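Local atomic coordinates of M32 carboxypeptidase (Chitinophagaceae bacterium, PDB entry 7A03), a protein that probably removes residues one at a time from the C-terminus of peptides as a metal-dependent carboxypeptidase of the M32 (Taq) family. Residues Trp120-Tyr129 with Asn400-Ile409; Ser310-Tyr318 with Asp444-Tyr452. All coordinates share one frame; numbering follows the deposited sequence.

Interaction 1: residues Trp120-Tyr129 with Asn400-Ile409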
loop_
_atom_site.group_PDB
_atom_site.type_symbol
_atom_site.label_atom_id
_atom_site.label_comp_id
_atom_site.label_asym_id
_atom_site.label_seq_id
_atom_site.Cartn_x
_atom_site.Cartn_y
_atom_site.Cartn_z
ATOM N N TRP A 120 -21.744 1.455 8.047
ATOM C CA TRP A 120 -21.042 2.262 7.058
ATOM C C TRP A 120 -21.775 2.249 5.728
ATOM O O TRP A 120 -21.923 3.296 5.082
ATOM C CB TRP A 120 -19.620 1.727 6.890
ATOM C CG TRP A 120 -18.687 2.652 6.171
ATOM C CD1 TRP A 120 -18.191 3.838 6.630
ATOM C CD2 TRP A 120 -18.118 2.452 4.875
ATOM N NE1 TRP A 120 -17.352 4.392 5.694
ATOM C CE2 TRP A 120 -17.293 3.565 4.606
ATOM C CE3 TRP A 120 -18.236 1.447 3.909
ATOM C CZ2 TRP A 120 -16.585 3.696 3.416
ATOM C CZ3 TRP A 120 -17.535 1.579 2.728
ATOM C CH2 TRP A 120 -16.718 2.696 2.491
ATOM N N ILE A 121 -22.247 1.072 5.303
ATOM C CA ILE A 121 -23.016 1.008 4.060
ATOM C C ILE A 121 -24.255 1.898 4.145
ATOM O O ILE A 121 -24.517 2.729 3.257
ATOM C CB ILE A 121 -23.367 -0.448 3.715
ATOM C CG1 ILE A 121 -22.105 -1.212 3.314
ATOM C CG2 ILE A 121 -24.416 -0.499 2.613
ATOM C CD1 ILE A 121 -21.467 -0.715 2.024
ATOM N N LYS A 122 -25.032 1.756 5.222
ATOM C CA LYS A 122 -26.265 2.541 5.268
ATOM C C LYS A 122 -26.000 4.025 5.530
ATOM O O LYS A 122 -26.783 4.878 5.091
ATOM C CB LYS A 122 -27.317 1.910 6.183
ATOM C CG LYS A 122 -26.972 1.825 7.652
ATOM C CD LYS A 122 -28.139 2.301 8.500
ATOM C CE LYS A 122 -29.448 1.650 8.104
ATOM N NZ LYS A 122 -30.577 2.386 8.735
ATOM N N ALA A 123 -24.890 4.360 6.193
ATOM C CA ALA A 123 -24.529 5.760 6.378
ATOM C C ALA A 123 -24.168 6.410 5.053
ATOM O O ALA A 123 -24.614 7.527 4.762
ATOM C CB ALA A 123 -23.367 5.877 7.365
ATOM N N ARG A 124 -23.350 5.731 4.247
ATOM C CA ARG A 124 -23.038 6.240 2.917
ATOM C C ARG A 124 -24.303 6.420 2.092
ATOM O O ARG A 124 -24.446 7.414 1.372
ATOM C CB ARG A 124 -22.057 5.305 2.209
ATOM C CG ARG A 124 -20.623 5.472 2.676
ATOM C CD ARG A 124 -19.742 4.346 2.183
ATOM N NE ARG A 124 -19.636 4.328 0.728
ATOM C CZ ARG A 124 -18.812 5.105 0.030
ATOM N NH1 ARG A 124 -18.012 5.961 0.654
ATOM N NH2 ARG A 124 -18.783 5.023 -1.292
ATOM N N LYS A 125 -25.248 5.478 2.193
ATOM C CA LYS A 125 -26.434 5.596 1.346
ATOM C C LYS A 125 -27.376 6.702 1.824
ATOM O O LYS A 125 -28.055 7.333 1.003
ATOM C CB LYS A 125 -27.125 4.245 1.168
ATOM C CG LYS A 125 -26.227 3.148 0.556
ATOM C CD LYS A 125 -25.017 3.697 -0.215
ATOM C CE LYS A 125 -23.911 2.659 -0.336
ATOM N NZ LYS A 125 -23.459 2.197 1.001
ATOM N N ALA A 126 -27.418 6.966 3.130
ATOM C CA ALA A 126 -28.131 8.129 3.650
ATOM C C ALA A 126 -27.311 9.411 3.558
ATOM O O ALA A 126 -27.861 10.496 3.780
ATOM C CB ALA A 126 -28.535 7.886 5.104
ATOM N N ASN A 127 -26.019 9.309 3.236
ATOM C CA ASN A 127 -25.104 10.452 3.191
ATOM C C ASN A 127 -25.085 11.217 4.515
ATOM O O ASN A 127 -25.150 12.450 4.554
ATOM C CB ASN A 127 -25.386 11.374 2.002
ATOM C CG ASN A 127 -24.121 11.975 1.429
ATOM O OD1 ASN A 127 -23.133 12.156 2.142
ATOM N ND2 ASN A 127 -24.141 12.281 0.136
ATOM N N ASP A 128 -24.989 10.470 5.614
ATOM C CA ASP A 128 -25.026 11.065 6.947
ATOM C C ASP A 128 -24.101 10.279 7.860
ATOM O O ASP A 128 -24.346 9.098 8.127
ATOM C CB ASP A 128 -26.451 11.071 7.514
ATOM C CG ASP A 128 -26.543 11.748 8.876
ATOM O OD1 ASP A 128 -27.662 11.834 9.419
ATOM O OD2 ASP A 128 -25.510 12.205 9.408
ATOM N N TYR A 129 -23.068 10.953 8.368
ATOM C CA TYR A 129 -22.102 10.286 9.229
ATOM C C TYR A 129 -22.734 9.813 10.532
ATOM O O TYR A 129 -22.303 8.799 11.096
ATOM C CB TYR A 129 -20.932 11.228 9.522
ATOM C CG TYR A 129 -20.142 10.826 10.741
ATOM C CD1 TYR A 129 -19.226 9.787 10.680
ATOM C CD2 TYR A 129 -20.325 11.471 11.957
ATOM C CE1 TYR A 129 -18.507 9.401 11.798
ATOM C CE2 TYR A 129 -19.608 11.096 13.081
ATOM C CZ TYR A 129 -18.699 10.060 12.989
ATOM O OH TYR A 129 -17.990 9.683 14.103
ATOM N N ASN A 400 -20.476 17.159 1.535
ATOM C CA ASN A 400 -21.320 16.173 2.195
ATOM C C ASN A 400 -20.416 15.085 2.761
ATOM O O ASN A 400 -19.207 15.066 2.515
ATOM C CB ASN A 400 -22.364 15.593 1.235
ATOM C CG ASN A 400 -21.750 15.093 -0.054
ATOM O OD1 ASN A 400 -21.054 14.079 -0.071
ATOM N ND2 ASN A 400 -22.006 15.807 -1.146
ATOM N N ASP A 401 -21.023 14.167 3.515
ATOM C CA ASP A 401 -20.233 13.202 4.276
ATOM C C ASP A 401 -19.588 12.126 3.403
ATOM O O ASP A 401 -18.499 11.646 3.736
ATOM C CB ASP A 401 -21.077 12.593 5.390
ATOM C CG ASP A 401 -21.274 13.545 6.548
ATOM O OD1 ASP A 401 -20.451 14.476 6.703
ATOM O OD2 ASP A 401 -22.253 13.372 7.307
ATOM N N THR A 402 -20.223 11.719 2.299
ATOM C CA THR A 402 -19.561 10.751 1.426
ATOM C C THR A 402 -18.330 11.350 0.751
ATOM O O THR A 402 -17.389 10.619 0.426
ATOM C CB THR A 402 -20.529 10.145 0.402
ATOM O OG1 THR A 402 -21.095 11.179 -0.409
ATOM C CG2 THR A 402 -21.647 9.384 1.103
ATOM N N GLN A 403 -18.308 12.669 0.547
ATOM C CA GLN A 403 -17.102 13.352 0.094
ATOM C C GLN A 403 -16.155 13.686 1.238
ATOM O O GLN A 403 -15.085 14.256 0.991
ATOM C CB GLN A 403 -17.469 14.626 -0.672
ATOM C CG GLN A 403 -18.197 14.372 -1.981
ATOM C CD GLN A 403 -17.283 13.798 -3.045
ATOM O OE1 GLN A 403 -16.295 14.421 -3.436
ATOM N NE2 GLN A 403 -17.613 12.609 -3.526
ATOM N N GLY A 404 -16.526 13.353 2.472
ATOM C CA GLY A 404 -15.728 13.649 3.640
ATOM C C GLY A 404 -15.394 12.415 4.449
ATOM O O GLY A 404 -14.736 11.503 3.947
ATOM N N VAL A 405 -15.894 12.365 5.688
ATOM C CA VAL A 405 -15.477 11.367 6.670
ATOM C C VAL A 405 -15.877 9.943 6.297
ATOM O O VAL A 405 -15.266 8.984 6.782
ATOM C CB VAL A 405 -15.978 11.774 8.071
ATOM C CG1 VAL A 405 -17.501 11.674 8.155
ATOM C CG2 VAL A 405 -15.322 10.931 9.142
ATOM N N LEU A 406 -16.873 9.765 5.438
ATOM C CA LEU A 406 -17.333 8.429 5.082
ATOM C C LEU A 406 -16.688 7.881 3.809
ATOM O O LEU A 406 -17.155 6.866 3.284
ATOM C CB LEU A 406 -18.859 8.413 4.947
ATOM C CG LEU A 406 -19.700 8.686 6.192
ATOM C CD1 LEU A 406 -21.172 8.701 5.822
ATOM C CD2 LEU A 406 -19.440 7.630 7.266
ATOM N N GLN A 407 -15.621 8.512 3.298
ATOM C CA GLN A 407 -15.098 8.093 1.999
ATOM C C GLN A 407 -14.322 6.780 2.069
ATOM O O GLN A 407 -14.357 5.996 1.117
ATOM C CB GLN A 407 -14.245 9.196 1.365
ATOM C CG GLN A 407 -13.017 9.621 2.173
ATOM C CD GLN A 407 -12.246 10.744 1.481
ATOM O OE1 GLN A 407 -11.287 10.492 0.758
ATOM N NE2 GLN A 407 -12.686 11.986 1.685
ATOM N N ASP A 408 -13.604 6.533 3.156
ATOM C CA ASP A 408 -12.662 5.425 3.225
ATOM C C ASP A 408 -13.202 4.329 4.133
ATOM O O ASP A 408 -13.767 4.610 5.195
ATOM C CB ASP A 408 -11.287 5.897 3.714
ATOM C CG ASP A 408 -10.475 6.524 2.606
ATOM O OD1 ASP A 408 -10.657 6.112 1.442
ATOM O OD2 ASP A 408 -9.648 7.420 2.891
ATOM N N ILE A 409 -13.013 3.077 3.700
ATOM C CA ILE A 409 -13.589 1.916 4.379
ATOM C C ILE A 409 -12.787 1.459 5.586
ATOM O O ILE A 409 -13.298 0.660 6.384
ATOM C CB ILE A 409 -13.713 0.765 3.361
ATOM C CG1 ILE A 409 -14.730 -0.286 3.826
ATOM C CG2 ILE A 409 -12.344 0.137 3.084
ATOM C CD1 ILE A 409 -15.087 -1.309 2.731
HETATM O O HOH W 1 -15.552 6.264 6.955
HETATM O O HOH W 2 -17.156 8.367 -1.019
HETATM O O HOH W 3 -23.697 14.704 4.306
#

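Interaction 2: residues Ser310-Tyr318 with Asp444-Tyr452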
loop_
_atom_site.group_PDB
_atom_site.type_symbol
_atom_site.label_atom_id
_atom_site.label_comp_id
_atom_site.label_asym_id
_atom_site.label_seq_id
_atom_site.Cartn_x
_atom_site.Cartn_y
_atom_site.Cartn_z
ATOM N N SER A 310 8.163 10.462 -14.561
ATOM C CA SER A 310 9.379 11.236 -14.763
ATOM C C SER A 310 9.582 11.568 -16.234
ATOM O O SER A 310 9.110 10.857 -17.130
ATOM C CB SER A 310 10.587 10.465 -14.241
ATOM O OG SER A 310 10.961 9.436 -15.140
ATOM N N LEU A 311 10.276 12.683 -16.470
ATOM C CA LEU A 311 10.556 13.096 -17.839
ATOM C C LEU A 311 11.412 12.059 -18.556
ATOM O O LEU A 311 11.162 11.747 -19.729
ATOM C CB LEU A 311 11.236 14.467 -17.844
ATOM C CG LEU A 311 11.532 15.025 -19.235
ATOM C CD1 LEU A 311 10.254 15.234 -20.011
ATOM C CD2 LEU A 311 12.290 16.333 -19.106
ATOM N N ASN A 312 12.405 11.491 -17.861
ATOM C CA ASN A 312 13.282 10.497 -18.479
ATOM C C ASN A 312 12.505 9.292 -18.984
ATOM O O ASN A 312 12.762 8.801 -20.085
ATOM C CB ASN A 312 14.357 10.047 -17.495
ATOM C CG ASN A 312 15.515 11.000 -17.428
ATOM O OD1 ASN A 312 15.733 11.802 -18.335
ATOM N ND2 ASN A 312 16.265 10.931 -16.337
ATOM N N PHE A 313 11.555 8.788 -18.192
ATOM C CA PHE A 313 10.717 7.675 -18.646
ATOM C C PHE A 313 9.980 8.043 -19.934
ATOM O O PHE A 313 9.929 7.264 -20.903
ATOM C CB PHE A 313 9.715 7.345 -17.533
ATOM C CG PHE A 313 8.844 6.136 -17.789
ATOM C CD1 PHE A 313 9.347 4.858 -17.642
ATOM C CD2 PHE A 313 7.510 6.298 -18.128
ATOM C CE1 PHE A 313 8.524 3.730 -17.842
ATOM C CE2 PHE A 313 6.686 5.197 -18.349
ATOM C CZ PHE A 313 7.198 3.905 -18.207
ATOM N N TRP A 314 9.406 9.244 -19.961
ATOM C CA TRP A 314 8.598 9.666 -21.090
ATOM C C TRP A 314 9.414 10.072 -22.318
ATOM O O TRP A 314 8.864 10.052 -23.414
ATOM C CB TRP A 314 7.511 10.666 -20.654
ATOM C CG TRP A 314 6.495 9.932 -19.852
ATOM C CD1 TRP A 314 6.364 9.901 -18.483
ATOM C CD2 TRP A 314 5.535 9.012 -20.365
ATOM N NE1 TRP A 314 5.349 9.043 -18.123
ATOM C CE2 TRP A 314 4.817 8.491 -19.259
ATOM C CE3 TRP A 314 5.189 8.593 -21.652
ATOM C CZ2 TRP A 314 3.792 7.557 -19.407
ATOM C CZ3 TRP A 314 4.162 7.678 -21.801
ATOM C CH2 TRP A 314 3.471 7.169 -20.689
ATOM N N LYS A 315 10.712 10.355 -22.183
ATOM C CA LYS A 315 11.514 10.601 -23.380
ATOM C C LYS A 315 11.468 9.405 -24.322
ATOM O O LYS A 315 11.381 9.570 -25.540
ATOM C CB LYS A 315 12.952 10.905 -22.995
ATOM C CG LYS A 315 13.144 12.281 -22.408
ATOM C CD LYS A 315 14.594 12.530 -22.035
ATOM C CE LYS A 315 14.740 13.722 -21.107
ATOM N NZ LYS A 315 16.172 13.928 -20.745
ATOM N N PHE A 316 11.499 8.192 -23.771
ATOM C CA PHE A 316 11.363 6.986 -24.573
ATOM C C PHE A 316 9.907 6.610 -24.804
ATOM O O PHE A 316 9.525 6.253 -25.930
ATOM C CB PHE A 316 12.110 5.832 -23.889
ATOM C CG PHE A 316 11.969 4.507 -24.589
ATOM C CD1 PHE A 316 12.817 4.177 -25.636
ATOM C CD2 PHE A 316 11.018 3.583 -24.186
ATOM C CE1 PHE A 316 12.710 2.964 -26.273
ATOM C CE2 PHE A 316 10.895 2.355 -24.830
ATOM C CZ PHE A 316 11.752 2.047 -25.878
ATOM N N GLN A 317 9.070 6.673 -23.766
ATOM C CA GLN A 317 7.715 6.154 -23.923
ATOM C C GLN A 317 6.786 7.087 -24.701
ATOM O O GLN A 317 5.861 6.609 -25.365
ATOM C CB GLN A 317 7.111 5.782 -22.567
ATOM C CG GLN A 317 7.766 4.576 -21.894
ATOM C CD GLN A 317 7.485 3.250 -22.600
ATOM O OE1 GLN A 317 6.625 3.162 -23.486
ATOM N NE2 GLN A 317 8.200 2.216 -22.195
ATOM N N TYR A 318 6.990 8.403 -24.650
ATOM C CA TYR A 318 6.016 9.303 -25.264
ATOM C C TYR A 318 5.863 9.104 -26.765
ATOM O O TYR A 318 4.715 9.004 -27.228
ATOM C CB TYR A 318 6.244 10.772 -24.869
ATOM C CG TYR A 318 5.066 11.615 -25.313
ATOM C CD1 TYR A 318 3.798 11.366 -24.808
ATOM C CD2 TYR A 318 5.208 12.621 -26.276
ATOM C CE1 TYR A 318 2.698 12.089 -25.228
ATOM C CE2 TYR A 318 4.109 13.363 -26.693
ATOM C CZ TYR A 318 2.860 13.092 -26.160
ATOM O OH TYR A 318 1.735 13.786 -26.551
ATOM N N ASP A 444 19.835 6.656 -15.141
ATOM C CA ASP A 444 18.960 7.609 -15.816
ATOM C C ASP A 444 19.033 7.449 -17.326
ATOM O O ASP A 444 18.006 7.510 -18.008
ATOM C CB ASP A 444 19.317 9.044 -15.425
ATOM C CG ASP A 444 19.021 9.352 -13.970
ATOM O OD1 ASP A 444 18.065 8.778 -13.410
ATOM O OD2 ASP A 444 19.743 10.194 -13.386
ATOM N N VAL A 445 20.240 7.267 -17.868
ATOM C CA VAL A 445 20.376 7.030 -19.300
ATOM C C VAL A 445 19.635 5.767 -19.717
ATOM O O VAL A 445 18.986 5.731 -20.775
ATOM C CB VAL A 445 21.858 6.983 -19.709
ATOM C CG1 VAL A 445 21.972 6.619 -21.171
ATOM C CG2 VAL A 445 22.524 8.327 -19.469
ATOM N N SER A 446 19.726 4.705 -18.905
ATOM C CA SER A 446 19.040 3.459 -19.231
ATOM C C SER A 446 17.538 3.671 -19.267
ATOM O O SER A 446 16.864 3.242 -20.207
ATOM C CB SER A 446 19.380 2.379 -18.201
ATOM O OG SER A 446 20.759 2.043 -18.280
ATOM N N ILE A 447 17.008 4.368 -18.260
ATOM C CA ILE A 447 15.584 4.685 -18.225
ATOM C C ILE A 447 15.176 5.500 -19.445
ATOM O O ILE A 447 14.184 5.186 -20.119
ATOM C CB ILE A 447 15.204 5.369 -16.898
ATOM C CG1 ILE A 447 15.325 4.385 -15.733
ATOM C CG2 ILE A 447 13.785 5.923 -16.981
ATOM C CD1 ILE A 447 15.165 5.042 -14.380
ATOM N N ALA A 448 15.940 6.555 -19.755
ATOM C CA ALA A 448 15.643 7.394 -20.912
ATOM C C ALA A 448 15.762 6.637 -22.224
ATOM O O ALA A 448 15.226 7.102 -23.238
ATOM C CB ALA A 448 16.559 8.628 -20.947
ATOM N N SER A 449 16.451 5.496 -22.240
ATOM C CA SER A 449 16.552 4.680 -23.443
ATOM C C SER A 449 15.606 3.480 -23.437
ATOM O O SER A 449 15.658 2.659 -24.358
ATOM C CB SER A 449 17.994 4.226 -23.679
ATOM O OG SER A 449 18.376 3.229 -22.751
ATOM N N GLY A 450 14.749 3.360 -22.423
ATOM C CA GLY A 450 13.757 2.302 -22.373
ATOM C C GLY A 450 14.212 1.009 -21.731
ATOM O O GLY A 450 13.489 0.009 -21.817
ATOM N N ASN A 451 15.371 0.988 -21.085
ATOM C CA ASN A 451 15.881 -0.222 -20.448
ATOM C C ASN A 451 15.659 -0.088 -18.941
ATOM O O ASN A 451 16.331 0.709 -18.280
ATOM C CB ASN A 451 17.367 -0.367 -20.777
ATOM C CG ASN A 451 17.969 -1.651 -20.229
ATOM O OD1 ASN A 451 17.250 -2.550 -19.774
ATOM N ND2 ASN A 451 19.295 -1.739 -20.257
ATOM N N TYR A 452 14.707 -0.851 -18.402
ATOM C CA TYR A 452 14.430 -0.862 -16.970
ATOM C C TYR A 452 15.139 -1.993 -16.247
ATOM O O TYR A 452 15.042 -2.090 -15.021
ATOM C CB TYR A 452 12.908 -0.900 -16.723
ATOM C CG TYR A 452 12.208 0.038 -17.672
ATOM C CD1 TYR A 452 12.615 1.355 -17.775
ATOM C CD2 TYR A 452 11.184 -0.399 -18.496
ATOM C CE1 TYR A 452 12.035 2.224 -18.675
ATOM C CE2 TYR A 452 10.578 0.462 -19.384
ATOM C CZ TYR A 452 11.013 1.779 -19.473
ATOM O OH TYR A 452 10.420 2.636 -20.372
HETATM O O HOH W 4 15.458 9.009 -14.330
HETATM O O HOH W 5 11.490 4.972 -20.556
#

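Interaction 1: residues Trp120-Tyr129 with Asn400-Ile409
Trp120, Arg124, Asn127 and Tyr129 hold the loop 400-409 against the last two turns of helix 103-126 and the start of helix 129-150, a contact of a coiled loop with a helix-helix junction. Leu406 fills its middle. Its CD1 packs on Ala123 CB (3.9 Å), while CD2 fits between Trp120 CD1 and the edge of the Tyr129 ring; Val405 CG1 joins it at Tyr129 CD1. The Trp120 indole lies between two side chains, with CD of Arg124 over one face, toward the rim, and Ile409 over the other, where Ile409 CG1 makes a CH-pi contact 3.9 Å from the centroid of the six-membered ring. A chi1 of -166°, CG anti to the backbone N, carries the indole there, and a water bonded to its NE1 also donates to the carbonyls of Val405 and Asp408.

Polar bonds frame this apolar centre. Arg124 bends at chi3, bringing NH1 to Leu406 O (2.9 Å) with the oxygen in the guanidinium plane. Asn127 OD1 accepts from Thr402 N at 2.9 Å, and Tyr129 N gives its hydrogen to Asp401 OD2 (2.8 Å) from above the carboxylate plane. Asp128 OD2 lies 4.0 Å from Asp401 OD2, a pair of like charges probably eased by Tyr129 N on Asp401 and Gln130 N on Asp128. Farther along, Asp408 forms salt bridges with Arg350 and Arg365.

Asn127, at positive phi, is the C-prime residue of a Schellman motif and Asp128 the N-cap of the next helix, a short connection that closes one helix and begins another within two residues, here packed against two successive type I turns.

Interaction 2: residues Ser310-Tyr318 with Asp444-Tyr452
Phe316 and Gly450 meet face-on where helix 311-324 packs beside helix 443-448, whose C-terminus closes in a Schellman motif with Gly450 at positive phi. Gly450 CA sits over the centre of the Phe316 ring, 3.6 Å from its centroid, in a CH-pi contact. With CG anti to its backbone N (chi1 177°), Phe316 reaches across the C-terminal end of helix 443-448, its CB lying 3.4 Å from Ala448 O.

One turn earlier on helix 311-324 the backbones themselves come together: Ala448 CA points its hydrogen at Asn312 O (3.3 Å), and Ile447 CG2 rests against the backbone of Phe313. The two short helical segments run 31° from parallel, with axes 8.0 Å apart.

Tyr452, just past the turn, reaches back to helix 311-324. Its ring meets Phe313 obliquely, CE1 of Phe313 lying 3.6 Å from Tyr452 CZ. The Gln317 amide, its chain bent at chi2, reaches the Tyr452 hydroxyl; its NE2 also bonds to Gln221 OE1 of helix 208-222, which helps fix its position. At the Asp444 end, a water joins Asn312 ND2 to Asp444 OD1, an oxygen held as well by Gln437. Between the helices, beside Tyr452, a second water donates to the carbonyls of Phe313 and Ile447 and accepts from Tyr452 OH. That same hydroxyl receives Gln317 NE2 in a nearly straight bond of 2.9 Å, with an N-H...O angle of 169° and the oxygen in the amide plane.

Interactions 1 and 2 lie apart in this largely helical chain: their centres are 42 Å from each other, their nearest atoms about 25 Å, and they share no residue. In sequence they interleave, since 310-318 falls between the two segments of interaction 1, and 400-409 between those of interaction 2. The HExxH pattern of helix 258-277 (His267, Glu268, His271), which probably marks the metal site as in related metallopeptidases although no metal is bound to it in this structure, contributes to neither contact. Each has a glycerol nearby, probably from the crystallisation liquor: about 4 Å from the side chain of Ile409, and about 3 Å from that of Gln317, whose OE1 is hydrogen-bonded to it.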